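Imidazolonepropionase (Unidentified, PDB 2Q09) catalyses the hydrolytic opening of the imidazolone ring of imidazolone-5-propanoate to N-formimidoyl-L-glutamate, the third step of histidine degradation. Local coordinates at residues A[265-274]-A[296-305]; A[283-294]-A[312-323]. All blocks are in the same frame, centred on the assembly; numbering follows the deposited sequence.

Interaction 1: A[265-274]-A[296-305]; sequences HLEYLDPEGI and ETKLPPVVAL
K298 lies across Y268 and the turn that carries it. Its CG sits over one face of the phenol ring, 3.9 Å from the ring centroid and 19° off the normal, displaced toward the rim, a CH-pi contact made by the aliphatic part of the lysine. Bends at chi2 and chi4 fold the chain back along the ring, so that NZ reaches E267 O in a weak hydrogen bond of 3.2 Å. The carboxylate of E296 stands nearly perpendicular to the same ring, its plane turned 82° from it; E296 OE2 accepts K298 N on its anti lone pair, and T297 N from above the carboxylate plane. E267 runs side by side with P300, both pointing the same way, and its bent chain brings CG to 3.1 Å from K298 O.

Further along, P301 fits between the type I turn L266 to L269 and helix 271-280. Its CD meets L266 O at 3.2 Å, and its CG faces L269 CB, the two side chains crossing at about a right angle. L269 CG is anti to the backbone N (chi1 180°), which carries CD2 to 3.7 Å from L305 CD2. I274 slides past P301 in the reverse direction and presses CD1 on A304 CB at 3.5 Å, tighter than usual van der Waals contact, while its CG1 rests on L305 CD2.

The contact thus grades from a polar, solvent-facing end at K298 to a buried aliphatic end at L305. The lysine ammonium would favour the carbonyl of E267, but this single hydrogen bond between the segments is weak, so cohesion probably rests mainly on nonpolar packing; K298 O, buried here, finds no hydrogen-bonding partner in the model.

Interaction 2: A[283-294]-A[312-323]; sequences VATLLPTAFYFL and MAVSSDINPGTA. With FE (Fe (III) ion), chain B; DI6 (3-[(4S)-2,5-dioxoimidazolidin-4-yl]propanoic acid), chain C.
Two neighbouring parallel strands of the amidohydrolase barrel, 283-286 and 312-314, and the loops that follow them build one wall of the metal site. A313 N donates to A284 O, L286 N to A313 O at 2.8 Å and 171°, and S315 N to L286 O. L286 CD1 touches the selenium of M312, while A313 CB packs on V283 CG1.

Beyond the strands, L287 CD2 abuts D317 CB, the side chains crossing at about a right angle. With CG anti to the backbone N (chi1 -172°), D317 binds the iron through OD1 at 2.3 Å, and its OD2 accepts from the metal-bound water at 2.6 Å; H72, H74 and H242 supply the remaining protein ligands. A290 CB lies against D317 OD2, and F293 CB against T322 O.

N319 ties together the loop 317-322, which lines the inhibitor pocket: OD1 takes T322 N at 2.6 Å in an Asx motif, and ND2 gives to D317 O and to T322 OG1. That hydroxyl in turn donates to O2 of the inhibitor at 2.8 Å. A metal-binding aspartate just past a barrel strand, hydrogen-bonded to the metal's water, is characteristic of the amidohydrolase active site.

How the interactions relate
The centres of the two interactions lie about 14 Å apart, and their segments alternate along the chain: 265-274, 283-294, 296-305, 312-323. Helix 271-280 leads from interaction 1 into strand 283-286 of interaction 2, and helix 302-307 follows helix 288-293, before strand 312-314. They touch directly, H265 N lying 3.0 Å from T285 O between adjacent barrel strands and E296 N 3.1 Å from F291 O, both probable hydrogen bonds. Interaction 1 joins the connections on the outer, partly buried side of the barrel, whereas interaction 2 is buried and reaches the iron. H265, at the start of 265-274, touches the inhibitor and D317 binds the iron, so one segment of each interaction reaches the same active site.

Interaction 1: A[265-274]-A[296-305]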
loop_
_atom_site.group_PDB
_atom_site.type_symbol
_atom_site.label_atom_id
_atom_site.label_comp_id
_atom_site.label_asym_id
_atom_site.label_seq_id
_atom_site.Cartn_x
_atom_site.Cartn_y
_atom_site.Cartn_z
ATOM N N HIS A 265 -6.632 -8.431 2.020
ATOM C CA HIS A 265 -6.856 -9.728 1.358
ATOM C C HIS A 265 -8.357 -10.004 1.381
ATOM O O HIS A 265 -9.044 -9.779 0.387
ATOM C CB HIS A 265 -6.069 -10.858 2.025
ATOM C CG HIS A 265 -4.631 -10.909 1.608
ATOM N ND1 HIS A 265 -4.249 -11.128 0.300
ATOM C CD2 HIS A 265 -3.490 -10.755 2.318
ATOM C CE1 HIS A 265 -2.929 -11.106 0.223
ATOM N NE2 HIS A 265 -2.445 -10.880 1.431
ATOM N N LEU A 266 -8.864 -10.507 2.506
ATOM C CA LEU A 266 -10.298 -10.724 2.674
ATOM C C LEU A 266 -11.027 -11.744 1.799
ATOM O O LEU A 266 -12.254 -11.693 1.711
ATOM C CB LEU A 266 -11.007 -9.371 2.537
ATOM C CG LEU A 266 -10.745 -8.252 3.557
ATOM C CD1 LEU A 266 -9.329 -8.306 4.099
ATOM C CD2 LEU A 266 -11.010 -6.917 2.894
ATOM N N GLU A 267 -10.310 -12.661 1.156
ATOM C CA GLU A 267 -10.980 -13.658 0.320
ATOM C C GLU A 267 -12.139 -14.331 1.064
ATOM O O GLU A 267 -13.202 -14.569 0.490
ATOM C CB GLU A 267 -9.996 -14.744 -0.141
ATOM C CG GLU A 267 -9.164 -14.420 -1.386
ATOM C CD GLU A 267 -8.180 -13.298 -1.169
ATOM O OE1 GLU A 267 -7.808 -13.054 -0.005
ATOM O OE2 GLU A 267 -7.761 -12.671 -2.165
ATOM N N TYR A 268 -11.926 -14.628 2.346
ATOM C CA TYR A 268 -12.934 -15.300 3.169
ATOM C C TYR A 268 -13.695 -14.420 4.160
ATOM O O TYR A 268 -14.199 -14.913 5.169
ATOM C CB TYR A 268 -12.273 -16.455 3.930
ATOM C CG TYR A 268 -11.831 -17.597 3.045
ATOM C CD1 TYR A 268 -12.693 -18.653 2.756
ATOM C CD2 TYR A 268 -10.565 -17.602 2.456
ATOM C CE1 TYR A 268 -12.305 -19.692 1.900
ATOM C CE2 TYR A 268 -10.167 -18.626 1.601
ATOM C CZ TYR A 268 -11.042 -19.669 1.327
ATOM O OH TYR A 268 -10.661 -20.682 0.475
ATOM N N LEU A 269 -13.788 -13.127 3.885
ATOM C CA LEU A 269 -14.504 -12.225 4.784
ATOM C C LEU A 269 -15.996 -12.561 4.778
ATOM O O LEU A 269 -16.574 -12.847 3.730
ATOM C CB LEU A 269 -14.293 -10.777 4.350
ATOM C CG LEU A 269 -14.967 -9.667 5.163
ATOM C CD1 LEU A 269 -14.392 -9.618 6.572
ATOM C CD2 LEU A 269 -14.744 -8.334 4.459
ATOM N N ASP A 270 -16.614 -12.533 5.958
ATOM C CA ASP A 270 -18.039 -12.844 6.099
ATOM C C ASP A 270 -18.879 -11.589 6.380
ATOM O O ASP A 270 -18.336 -10.515 6.629
ATOM C CB ASP A 270 -18.239 -13.846 7.239
ATOM C CG ASP A 270 -17.759 -13.307 8.571
ATOM O OD1 ASP A 270 -18.364 -13.653 9.606
ATOM O OD2 ASP A 270 -16.768 -12.547 8.586
ATOM N N PRO A 271 -20.222 -11.713 6.341
ATOM C CA PRO A 271 -21.156 -10.606 6.586
ATOM C C PRO A 271 -20.923 -9.884 7.908
ATOM O O PRO A 271 -20.857 -8.656 7.950
ATOM C CB PRO A 271 -22.517 -11.296 6.552
ATOM C CG PRO A 271 -22.303 -12.386 5.562
ATOM C CD PRO A 271 -20.959 -12.936 5.970
ATOM N N GLU A 272 -20.805 -10.652 8.985
ATOM C CA GLU A 272 -20.583 -10.082 10.308
ATOM C C GLU A 272 -19.359 -9.178 10.291
ATOM O O GLU A 272 -19.369 -8.088 10.858
ATOM C CB GLU A 272 -20.389 -11.198 11.336
ATOM C CG GLU A 272 -21.599 -12.107 11.519
ATOM C CD GLU A 272 -21.988 -12.858 10.256
ATOM O OE1 GLU A 272 -21.095 -13.440 9.608
ATOM O OE2 GLU A 272 -23.189 -12.877 9.919
ATOM N N GLY A 273 -18.299 -9.645 9.640
ATOM C CA GLY A 273 -17.085 -8.856 9.552
ATOM C C GLY A 273 -17.318 -7.600 8.742
ATOM O O GLY A 273 -16.875 -6.513 9.115
ATOM N N ILE A 274 -18.025 -7.746 7.627
ATOM C CA ILE A 274 -18.320 -6.614 6.762
ATOM C C ILE A 274 -19.088 -5.554 7.542
ATOM O O ILE A 274 -18.819 -4.359 7.408
ATOM C CB ILE A 274 -19.142 -7.058 5.530
ATOM C CG1 ILE A 274 -18.275 -7.950 4.632
ATOM C CG2 ILE A 274 -19.647 -5.842 4.766
ATOM C CD1 ILE A 274 -18.961 -8.415 3.369
ATOM N N GLU A 296 -5.818 -18.614 -6.794
ATOM C CA GLU A 296 -6.942 -18.766 -5.881
ATOM C C GLU A 296 -8.254 -18.764 -6.659
ATOM O O GLU A 296 -8.319 -18.249 -7.779
ATOM C CB GLU A 296 -6.922 -17.615 -4.866
ATOM C CG GLU A 296 -8.071 -17.622 -3.869
ATOM C CD GLU A 296 -8.085 -18.859 -2.993
ATOM O OE1 GLU A 296 -7.119 -19.058 -2.227
ATOM O OE2 GLU A 296 -9.066 -19.627 -3.072
ATOM N N THR A 297 -9.297 -19.346 -6.076
ATOM C CA THR A 297 -10.592 -19.374 -6.736
ATOM C C THR A 297 -11.674 -18.722 -5.884
ATOM O O THR A 297 -12.762 -18.440 -6.372
ATOM C CB THR A 297 -11.009 -20.816 -7.097
ATOM O OG1 THR A 297 -10.905 -21.650 -5.936
ATOM C CG2 THR A 297 -10.099 -21.371 -8.197
ATOM N N LYS A 298 -11.365 -18.477 -4.616
ATOM C CA LYS A 298 -12.316 -17.836 -3.709
ATOM C C LYS A 298 -12.136 -16.325 -3.797
ATOM O O LYS A 298 -11.124 -15.780 -3.363
ATOM C CB LYS A 298 -12.081 -18.305 -2.274
ATOM C CG LYS A 298 -13.132 -17.841 -1.270
ATOM C CD LYS A 298 -14.527 -18.279 -1.679
ATOM C CE LYS A 298 -15.469 -18.249 -0.496
ATOM N NZ LYS A 298 -15.229 -17.056 0.355
ATOM N N LEU A 299 -13.125 -15.656 -4.377
ATOM C CA LEU A 299 -13.084 -14.205 -4.554
ATOM C C LEU A 299 -13.513 -13.435 -3.310
ATOM O O LEU A 299 -14.377 -13.880 -2.564
ATOM C CB LEU A 299 -14.000 -13.810 -5.705
ATOM C CG LEU A 299 -13.657 -14.370 -7.086
ATOM C CD1 LEU A 299 -14.931 -14.747 -7.820
ATOM C CD2 LEU A 299 -12.860 -13.354 -7.869
ATOM N N PRO A 300 -12.886 -12.278 -3.062
ATOM C CA PRO A 300 -13.233 -11.455 -1.898
ATOM C C PRO A 300 -14.687 -11.024 -2.113
ATOM O O PRO A 300 -15.139 -10.897 -3.248
ATOM C CB PRO A 300 -12.273 -10.272 -1.999
ATOM C CG PRO A 300 -11.101 -10.825 -2.730
ATOM C CD PRO A 300 -11.772 -11.679 -3.807
ATOM N N PRO A 301 -15.452 -10.826 -1.032
ATOM C CA PRO A 301 -16.856 -10.419 -1.151
ATOM C C PRO A 301 -17.066 -8.970 -1.606
ATOM O O PRO A 301 -17.642 -8.146 -0.882
ATOM C CB PRO A 301 -17.399 -10.670 0.258
ATOM C CG PRO A 301 -16.228 -10.268 1.108
ATOM C CD PRO A 301 -15.058 -10.915 0.384
ATOM N N VAL A 302 -16.613 -8.678 -2.819
ATOM C CA VAL A 302 -16.718 -7.330 -3.396
ATOM C C VAL A 302 -18.155 -6.802 -3.439
ATOM O O VAL A 302 -18.435 -5.682 -3.004
ATOM C CB VAL A 302 -16.134 -7.292 -4.832
ATOM C CG1 VAL A 302 -16.438 -5.964 -5.497
ATOM C CG2 VAL A 302 -14.630 -7.514 -4.777
ATOM N N VAL A 303 -19.068 -7.606 -3.970
ATOM C CA VAL A 303 -20.461 -7.183 -4.057
ATOM C C VAL A 303 -21.001 -6.802 -2.678
ATOM O O VAL A 303 -21.602 -5.748 -2.511
ATOM C CB VAL A 303 -21.344 -8.297 -4.675
ATOM C CG1 VAL A 303 -22.810 -7.906 -4.607
ATOM C CG2 VAL A 303 -20.935 -8.527 -6.120
ATOM N N ALA A 304 -20.778 -7.660 -1.689
ATOM C CA ALA A 304 -21.250 -7.384 -0.332
ATOM C C ALA A 304 -20.582 -6.150 0.274
ATOM O O ALA A 304 -21.235 -5.358 0.961
ATOM C CB ALA A 304 -21.026 -8.599 0.563
ATOM N N LEU A 305 -19.286 -5.985 0.031
ATOM C CA LEU A 305 -18.572 -4.823 0.553
ATOM C C LEU A 305 -19.168 -3.556 -0.048
ATOM O O LEU A 305 -19.310 -2.540 0.631
ATOM C CB LEU A 305 -17.083 -4.898 0.211
ATOM C CG LEU A 305 -16.248 -5.908 0.998
ATOM C CD1 LEU A 305 -14.849 -5.985 0.380
ATOM C CD2 LEU A 305 -16.161 -5.489 2.472
#

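Interaction 2: A[283-294]-A[312-323]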
loop_
_atom_site.group_PDB
_atom_site.type_symbol
_atom_site.label_atom_id
_atom_site.label_comp_id
_atom_site.label_asym_id
_atom_site.label_seq_id
_atom_site.Cartn_x
_atom_site.Cartn_y
_atom_site.Cartn_z
ATOM N N VAL A 283 -10.936 0.367 6.224
ATOM C CA VAL A 283 -10.825 0.235 4.777
ATOM C C VAL A 283 -10.524 -1.220 4.432
ATOM O O VAL A 283 -9.735 -1.880 5.116
ATOM C CB VAL A 283 -9.698 1.123 4.210
ATOM C CG1 VAL A 283 -9.516 0.854 2.719
ATOM C CG2 VAL A 283 -10.027 2.594 4.429
ATOM N N ALA A 284 -11.167 -1.728 3.386
ATOM C CA ALA A 284 -10.929 -3.099 2.948
ATOM C C ALA A 284 -9.934 -3.014 1.792
ATOM O O ALA A 284 -10.222 -2.408 0.758
ATOM C CB ALA A 284 -12.238 -3.748 2.481
ATOM N N THR A 285 -8.762 -3.614 1.965
ATOM C CA THR A 285 -7.754 -3.559 0.920
ATOM C C THR A 285 -7.723 -4.831 0.079
ATOM O O THR A 285 -7.481 -5.928 0.583
ATOM C CB THR A 285 -6.354 -3.301 1.508
ATOM O OG1 THR A 285 -6.362 -2.061 2.228
ATOM C CG2 THR A 285 -5.312 -3.196 0.380
ATOM N N LEU A 286 -7.988 -4.672 -1.208
ATOM C CA LEU A 286 -7.989 -5.793 -2.141
ATOM C C LEU A 286 -6.595 -5.977 -2.729
ATOM O O LEU A 286 -5.940 -5.008 -3.120
ATOM C CB LEU A 286 -9.003 -5.534 -3.252
ATOM C CG LEU A 286 -10.434 -5.296 -2.736
ATOM C CD1 LEU A 286 -11.351 -4.957 -3.902
ATOM C CD2 LEU A 286 -10.939 -6.551 -2.009
ATOM N N LEU A 287 -6.150 -7.228 -2.792
ATOM C CA LEU A 287 -4.823 -7.553 -3.308
ATOM C C LEU A 287 -5.011 -8.588 -4.409
ATOM O O LEU A 287 -4.770 -9.781 -4.210
ATOM C CB LEU A 287 -3.967 -8.107 -2.164
ATOM C CG LEU A 287 -3.863 -7.125 -0.984
ATOM C CD1 LEU A 287 -3.184 -7.811 0.193
ATOM C CD2 LEU A 287 -3.070 -5.888 -1.394
ATOM N N PRO A 288 -5.463 -8.132 -5.589
ATOM C CA PRO A 288 -5.722 -8.972 -6.764
ATOM C C PRO A 288 -4.528 -9.741 -7.322
ATOM O O PRO A 288 -4.683 -10.843 -7.842
ATOM C CB PRO A 288 -6.295 -7.980 -7.775
ATOM C CG PRO A 288 -5.540 -6.721 -7.450
ATOM C CD PRO A 288 -5.597 -6.703 -5.930
ATOM N N THR A 289 -3.340 -9.161 -7.219
ATOM C CA THR A 289 -2.141 -9.807 -7.745
ATOM C C THR A 289 -1.790 -11.100 -7.017
ATOM O O THR A 289 -1.381 -12.078 -7.646
ATOM C CB THR A 289 -0.940 -8.845 -7.709
ATOM O OG1 THR A 289 -1.262 -7.673 -8.469
ATOM C CG2 THR A 289 0.288 -9.501 -8.323
ATOM N N ALA A 290 -1.957 -11.108 -5.696
ATOM C CA ALA A 290 -1.674 -12.304 -4.907
ATOM C C ALA A 290 -2.726 -13.366 -5.245
ATOM O O ALA A 290 -2.441 -14.568 -5.268
ATOM C CB ALA A 290 -1.718 -11.975 -3.405
ATOM N N PHE A 291 -3.945 -12.908 -5.492
ATOM C CA PHE A 291 -5.055 -13.791 -5.837
ATOM C C PHE A 291 -4.714 -14.482 -7.168
ATOM O O PHE A 291 -4.912 -15.696 -7.337
ATOM C CB PHE A 291 -6.326 -12.956 -5.986
ATOM C CG PHE A 291 -7.524 -13.738 -6.436
ATOM C CD1 PHE A 291 -8.296 -14.440 -5.518
ATOM C CD2 PHE A 291 -7.867 -13.789 -7.781
ATOM C CE1 PHE A 291 -9.391 -15.185 -5.930
ATOM C CE2 PHE A 291 -8.972 -14.534 -8.210
ATOM C CZ PHE A 291 -9.733 -15.235 -7.278
ATOM N N TYR A 292 -4.218 -13.689 -8.112
ATOM C CA TYR A 292 -3.815 -14.182 -9.431
ATOM C C TYR A 292 -2.680 -15.219 -9.348
ATOM O O TYR A 292 -2.806 -16.362 -9.805
ATOM C CB TYR A 292 -3.347 -13.000 -10.298
ATOM C CG TYR A 292 -2.306 -13.356 -11.338
ATOM C CD1 TYR A 292 -2.669 -13.960 -12.548
ATOM C CD2 TYR A 292 -0.951 -13.117 -11.097
ATOM C CE1 TYR A 292 -1.701 -14.319 -13.495
ATOM C CE2 TYR A 292 0.025 -13.476 -12.029
ATOM C CZ TYR A 292 -0.352 -14.074 -13.220
ATOM O OH TYR A 292 0.614 -14.439 -14.130
ATOM N N PHE A 293 -1.567 -14.792 -8.758
ATOM C CA PHE A 293 -0.381 -15.630 -8.657
ATOM C C PHE A 293 -0.572 -16.921 -7.874
ATOM O O PHE A 293 -0.008 -17.965 -8.237
ATOM C CB PHE A 293 0.773 -14.822 -8.063
ATOM C CG PHE A 293 2.125 -15.375 -8.399
ATOM C CD1 PHE A 293 2.539 -15.480 -9.730
ATOM C CD2 PHE A 293 2.988 -15.791 -7.391
ATOM C CE1 PHE A 293 3.787 -16.007 -10.048
ATOM C CE2 PHE A 293 4.236 -16.318 -7.696
ATOM C CZ PHE A 293 4.639 -16.421 -9.032
ATOM N N LEU A 294 -1.370 -16.859 -6.810
ATOM C CA LEU A 294 -1.628 -18.046 -5.996
ATOM C C LEU A 294 -2.672 -18.945 -6.666
ATOM O O LEU A 294 -2.958 -20.042 -6.185
ATOM C CB LEU A 294 -2.109 -17.641 -4.599
ATOM C CG LEU A 294 -1.019 -17.148 -3.640
ATOM C CD1 LEU A 294 -1.658 -16.549 -2.386
ATOM C CD2 LEU A 294 -0.111 -18.311 -3.267
HETATM N N MSE A 312 -13.068 0.403 -0.614
HETATM C CA MSE A 312 -12.102 -0.617 -0.995
HETATM C C MSE A 312 -10.866 -0.020 -1.645
HETATM O O MSE A 312 -10.950 0.688 -2.659
HETATM C CB MSE A 312 -12.741 -1.618 -1.965
HETATM C CG MSE A 312 -14.038 -2.260 -1.461
HETATM SE SE MSE A 312 -14.790 -3.413 -2.836
HETATM C CE MSE A 312 -15.489 -2.077 -4.014
ATOM N N ALA A 313 -9.715 -0.290 -1.047
ATOM C CA ALA A 313 -8.463 0.185 -1.604
ATOM C C ALA A 313 -7.920 -0.955 -2.460
ATOM O O ALA A 313 -8.324 -2.107 -2.293
ATOM C CB ALA A 313 -7.472 0.528 -0.483
ATOM N N VAL A 314 -7.029 -0.625 -3.387
ATOM C CA VAL A 314 -6.408 -1.629 -4.243
ATOM C C VAL A 314 -4.900 -1.430 -4.113
ATOM O O VAL A 314 -4.420 -0.291 -4.175
ATOM C CB VAL A 314 -6.806 -1.451 -5.722
ATOM C CG1 VAL A 314 -5.972 -2.387 -6.595
ATOM C CG2 VAL A 314 -8.291 -1.760 -5.909
ATOM N N SER A 315 -4.158 -2.523 -3.931
ATOM C CA SER A 315 -2.710 -2.429 -3.775
ATOM C C SER A 315 -1.995 -3.587 -4.473
ATOM O O SER A 315 -2.600 -4.620 -4.737
ATOM C CB SER A 315 -2.351 -2.409 -2.284
ATOM O OG SER A 315 -0.951 -2.223 -2.111
ATOM N N SER A 316 -0.705 -3.408 -4.742
ATOM C CA SER A 316 0.109 -4.407 -5.435
ATOM C C SER A 316 0.573 -5.596 -4.588
ATOM O O SER A 316 0.851 -6.677 -5.124
ATOM C CB SER A 316 1.347 -3.731 -6.029
ATOM O OG SER A 316 2.196 -3.253 -4.988
ATOM N N ASP A 317 0.651 -5.394 -3.275
ATOM C CA ASP A 317 1.114 -6.438 -2.359
ATOM C C ASP A 317 2.472 -6.973 -2.811
ATOM O O ASP A 317 2.783 -8.144 -2.603
ATOM C CB ASP A 317 0.100 -7.591 -2.270
ATOM C CG ASP A 317 0.453 -8.605 -1.184
ATOM O OD1 ASP A 317 1.025 -8.184 -0.153
ATOM O OD2 ASP A 317 0.146 -9.811 -1.346
ATOM N N ILE A 318 3.281 -6.113 -3.425
ATOM C CA ILE A 318 4.608 -6.527 -3.905
ATOM C C ILE A 318 5.342 -7.363 -2.862
ATOM O O ILE A 318 5.616 -6.881 -1.763
ATOM C CB ILE A 318 5.518 -5.321 -4.228
ATOM C CG1 ILE A 318 4.927 -4.497 -5.367
ATOM C CG2 ILE A 318 6.932 -5.817 -4.611
ATOM C CD1 ILE A 318 5.695 -3.205 -5.637
ATOM N N ASN A 319 5.658 -8.606 -3.203
ATOM C CA ASN A 319 6.376 -9.477 -2.285
ATOM C C ASN A 319 6.936 -10.650 -3.081
ATOM O O ASN A 319 6.317 -11.119 -4.054
ATOM C CB ASN A 319 5.459 -9.933 -1.141
ATOM C CG ASN A 319 4.556 -11.075 -1.529
ATOM O OD1 ASN A 319 5.003 -12.222 -1.679
ATOM N ND2 ASN A 319 3.272 -10.774 -1.694
ATOM N N PRO A 320 8.117 -11.139 -2.672
ATOM C CA PRO A 320 8.805 -12.248 -3.336
ATOM C C PRO A 320 8.104 -13.596 -3.352
ATOM O O PRO A 320 8.452 -14.463 -4.156
ATOM C CB PRO A 320 10.142 -12.305 -2.603
ATOM C CG PRO A 320 9.744 -11.985 -1.209
ATOM C CD PRO A 320 8.796 -10.800 -1.407
ATOM N N GLY A 321 7.128 -13.779 -2.475
ATOM C CA GLY A 321 6.457 -15.062 -2.426
ATOM C C GLY A 321 5.153 -15.254 -3.189
ATOM O O GLY A 321 5.001 -16.247 -3.904
ATOM N N THR A 322 4.217 -14.316 -3.052
ATOM C CA THR A 322 2.908 -14.445 -3.690
ATOM C C THR A 322 2.504 -13.355 -4.679
ATOM O O THR A 322 1.448 -13.456 -5.298
ATOM C CB THR A 322 1.809 -14.513 -2.627
ATOM O OG1 THR A 322 1.789 -13.272 -1.915
ATOM C CG2 THR A 322 2.083 -15.644 -1.632
ATOM N N ALA A 323 3.314 -12.315 -4.815
ATOM C CA ALA A 323 2.986 -11.247 -5.754
ATOM C C ALA A 323 4.251 -10.529 -6.209
ATOM O O ALA A 323 4.475 -9.379 -5.855
ATOM C CB ALA A 323 2.016 -10.256 -5.108
HETATM FE FE FE B . 1.054 -8.656 2.094
HETATM N N1 DI6 C . 0.220 -13.340 2.688
HETATM C C2 DI6 C . 0.838 -13.345 1.488
HETATM O O2 DI6 C . 0.359 -13.666 0.415
HETATM C C3 DI6 C . 2.279 -12.843 1.752
HETATM N N4 DI6 C . 2.267 -12.618 3.215
HETATM C C5 DI6 C . 1.036 -12.926 3.667
HETATM O O5 DI6 C . 0.698 -12.831 4.839
HETATM C C6 DI6 C . 3.305 -13.886 1.334
HETATM C C7 DI6 C . 4.746 -13.433 1.578
HETATM C C8 DI6 C . 5.823 -14.448 1.166
HETATM O O9 DI6 C . 6.990 -14.028 1.043
HETATM O O10 DI6 C . 5.523 -15.653 0.963
HETATM O O HOH W 1 -2.244 -7.294 -5.203
HETATM O O HOH W 2 0.324 -10.751 1.077
#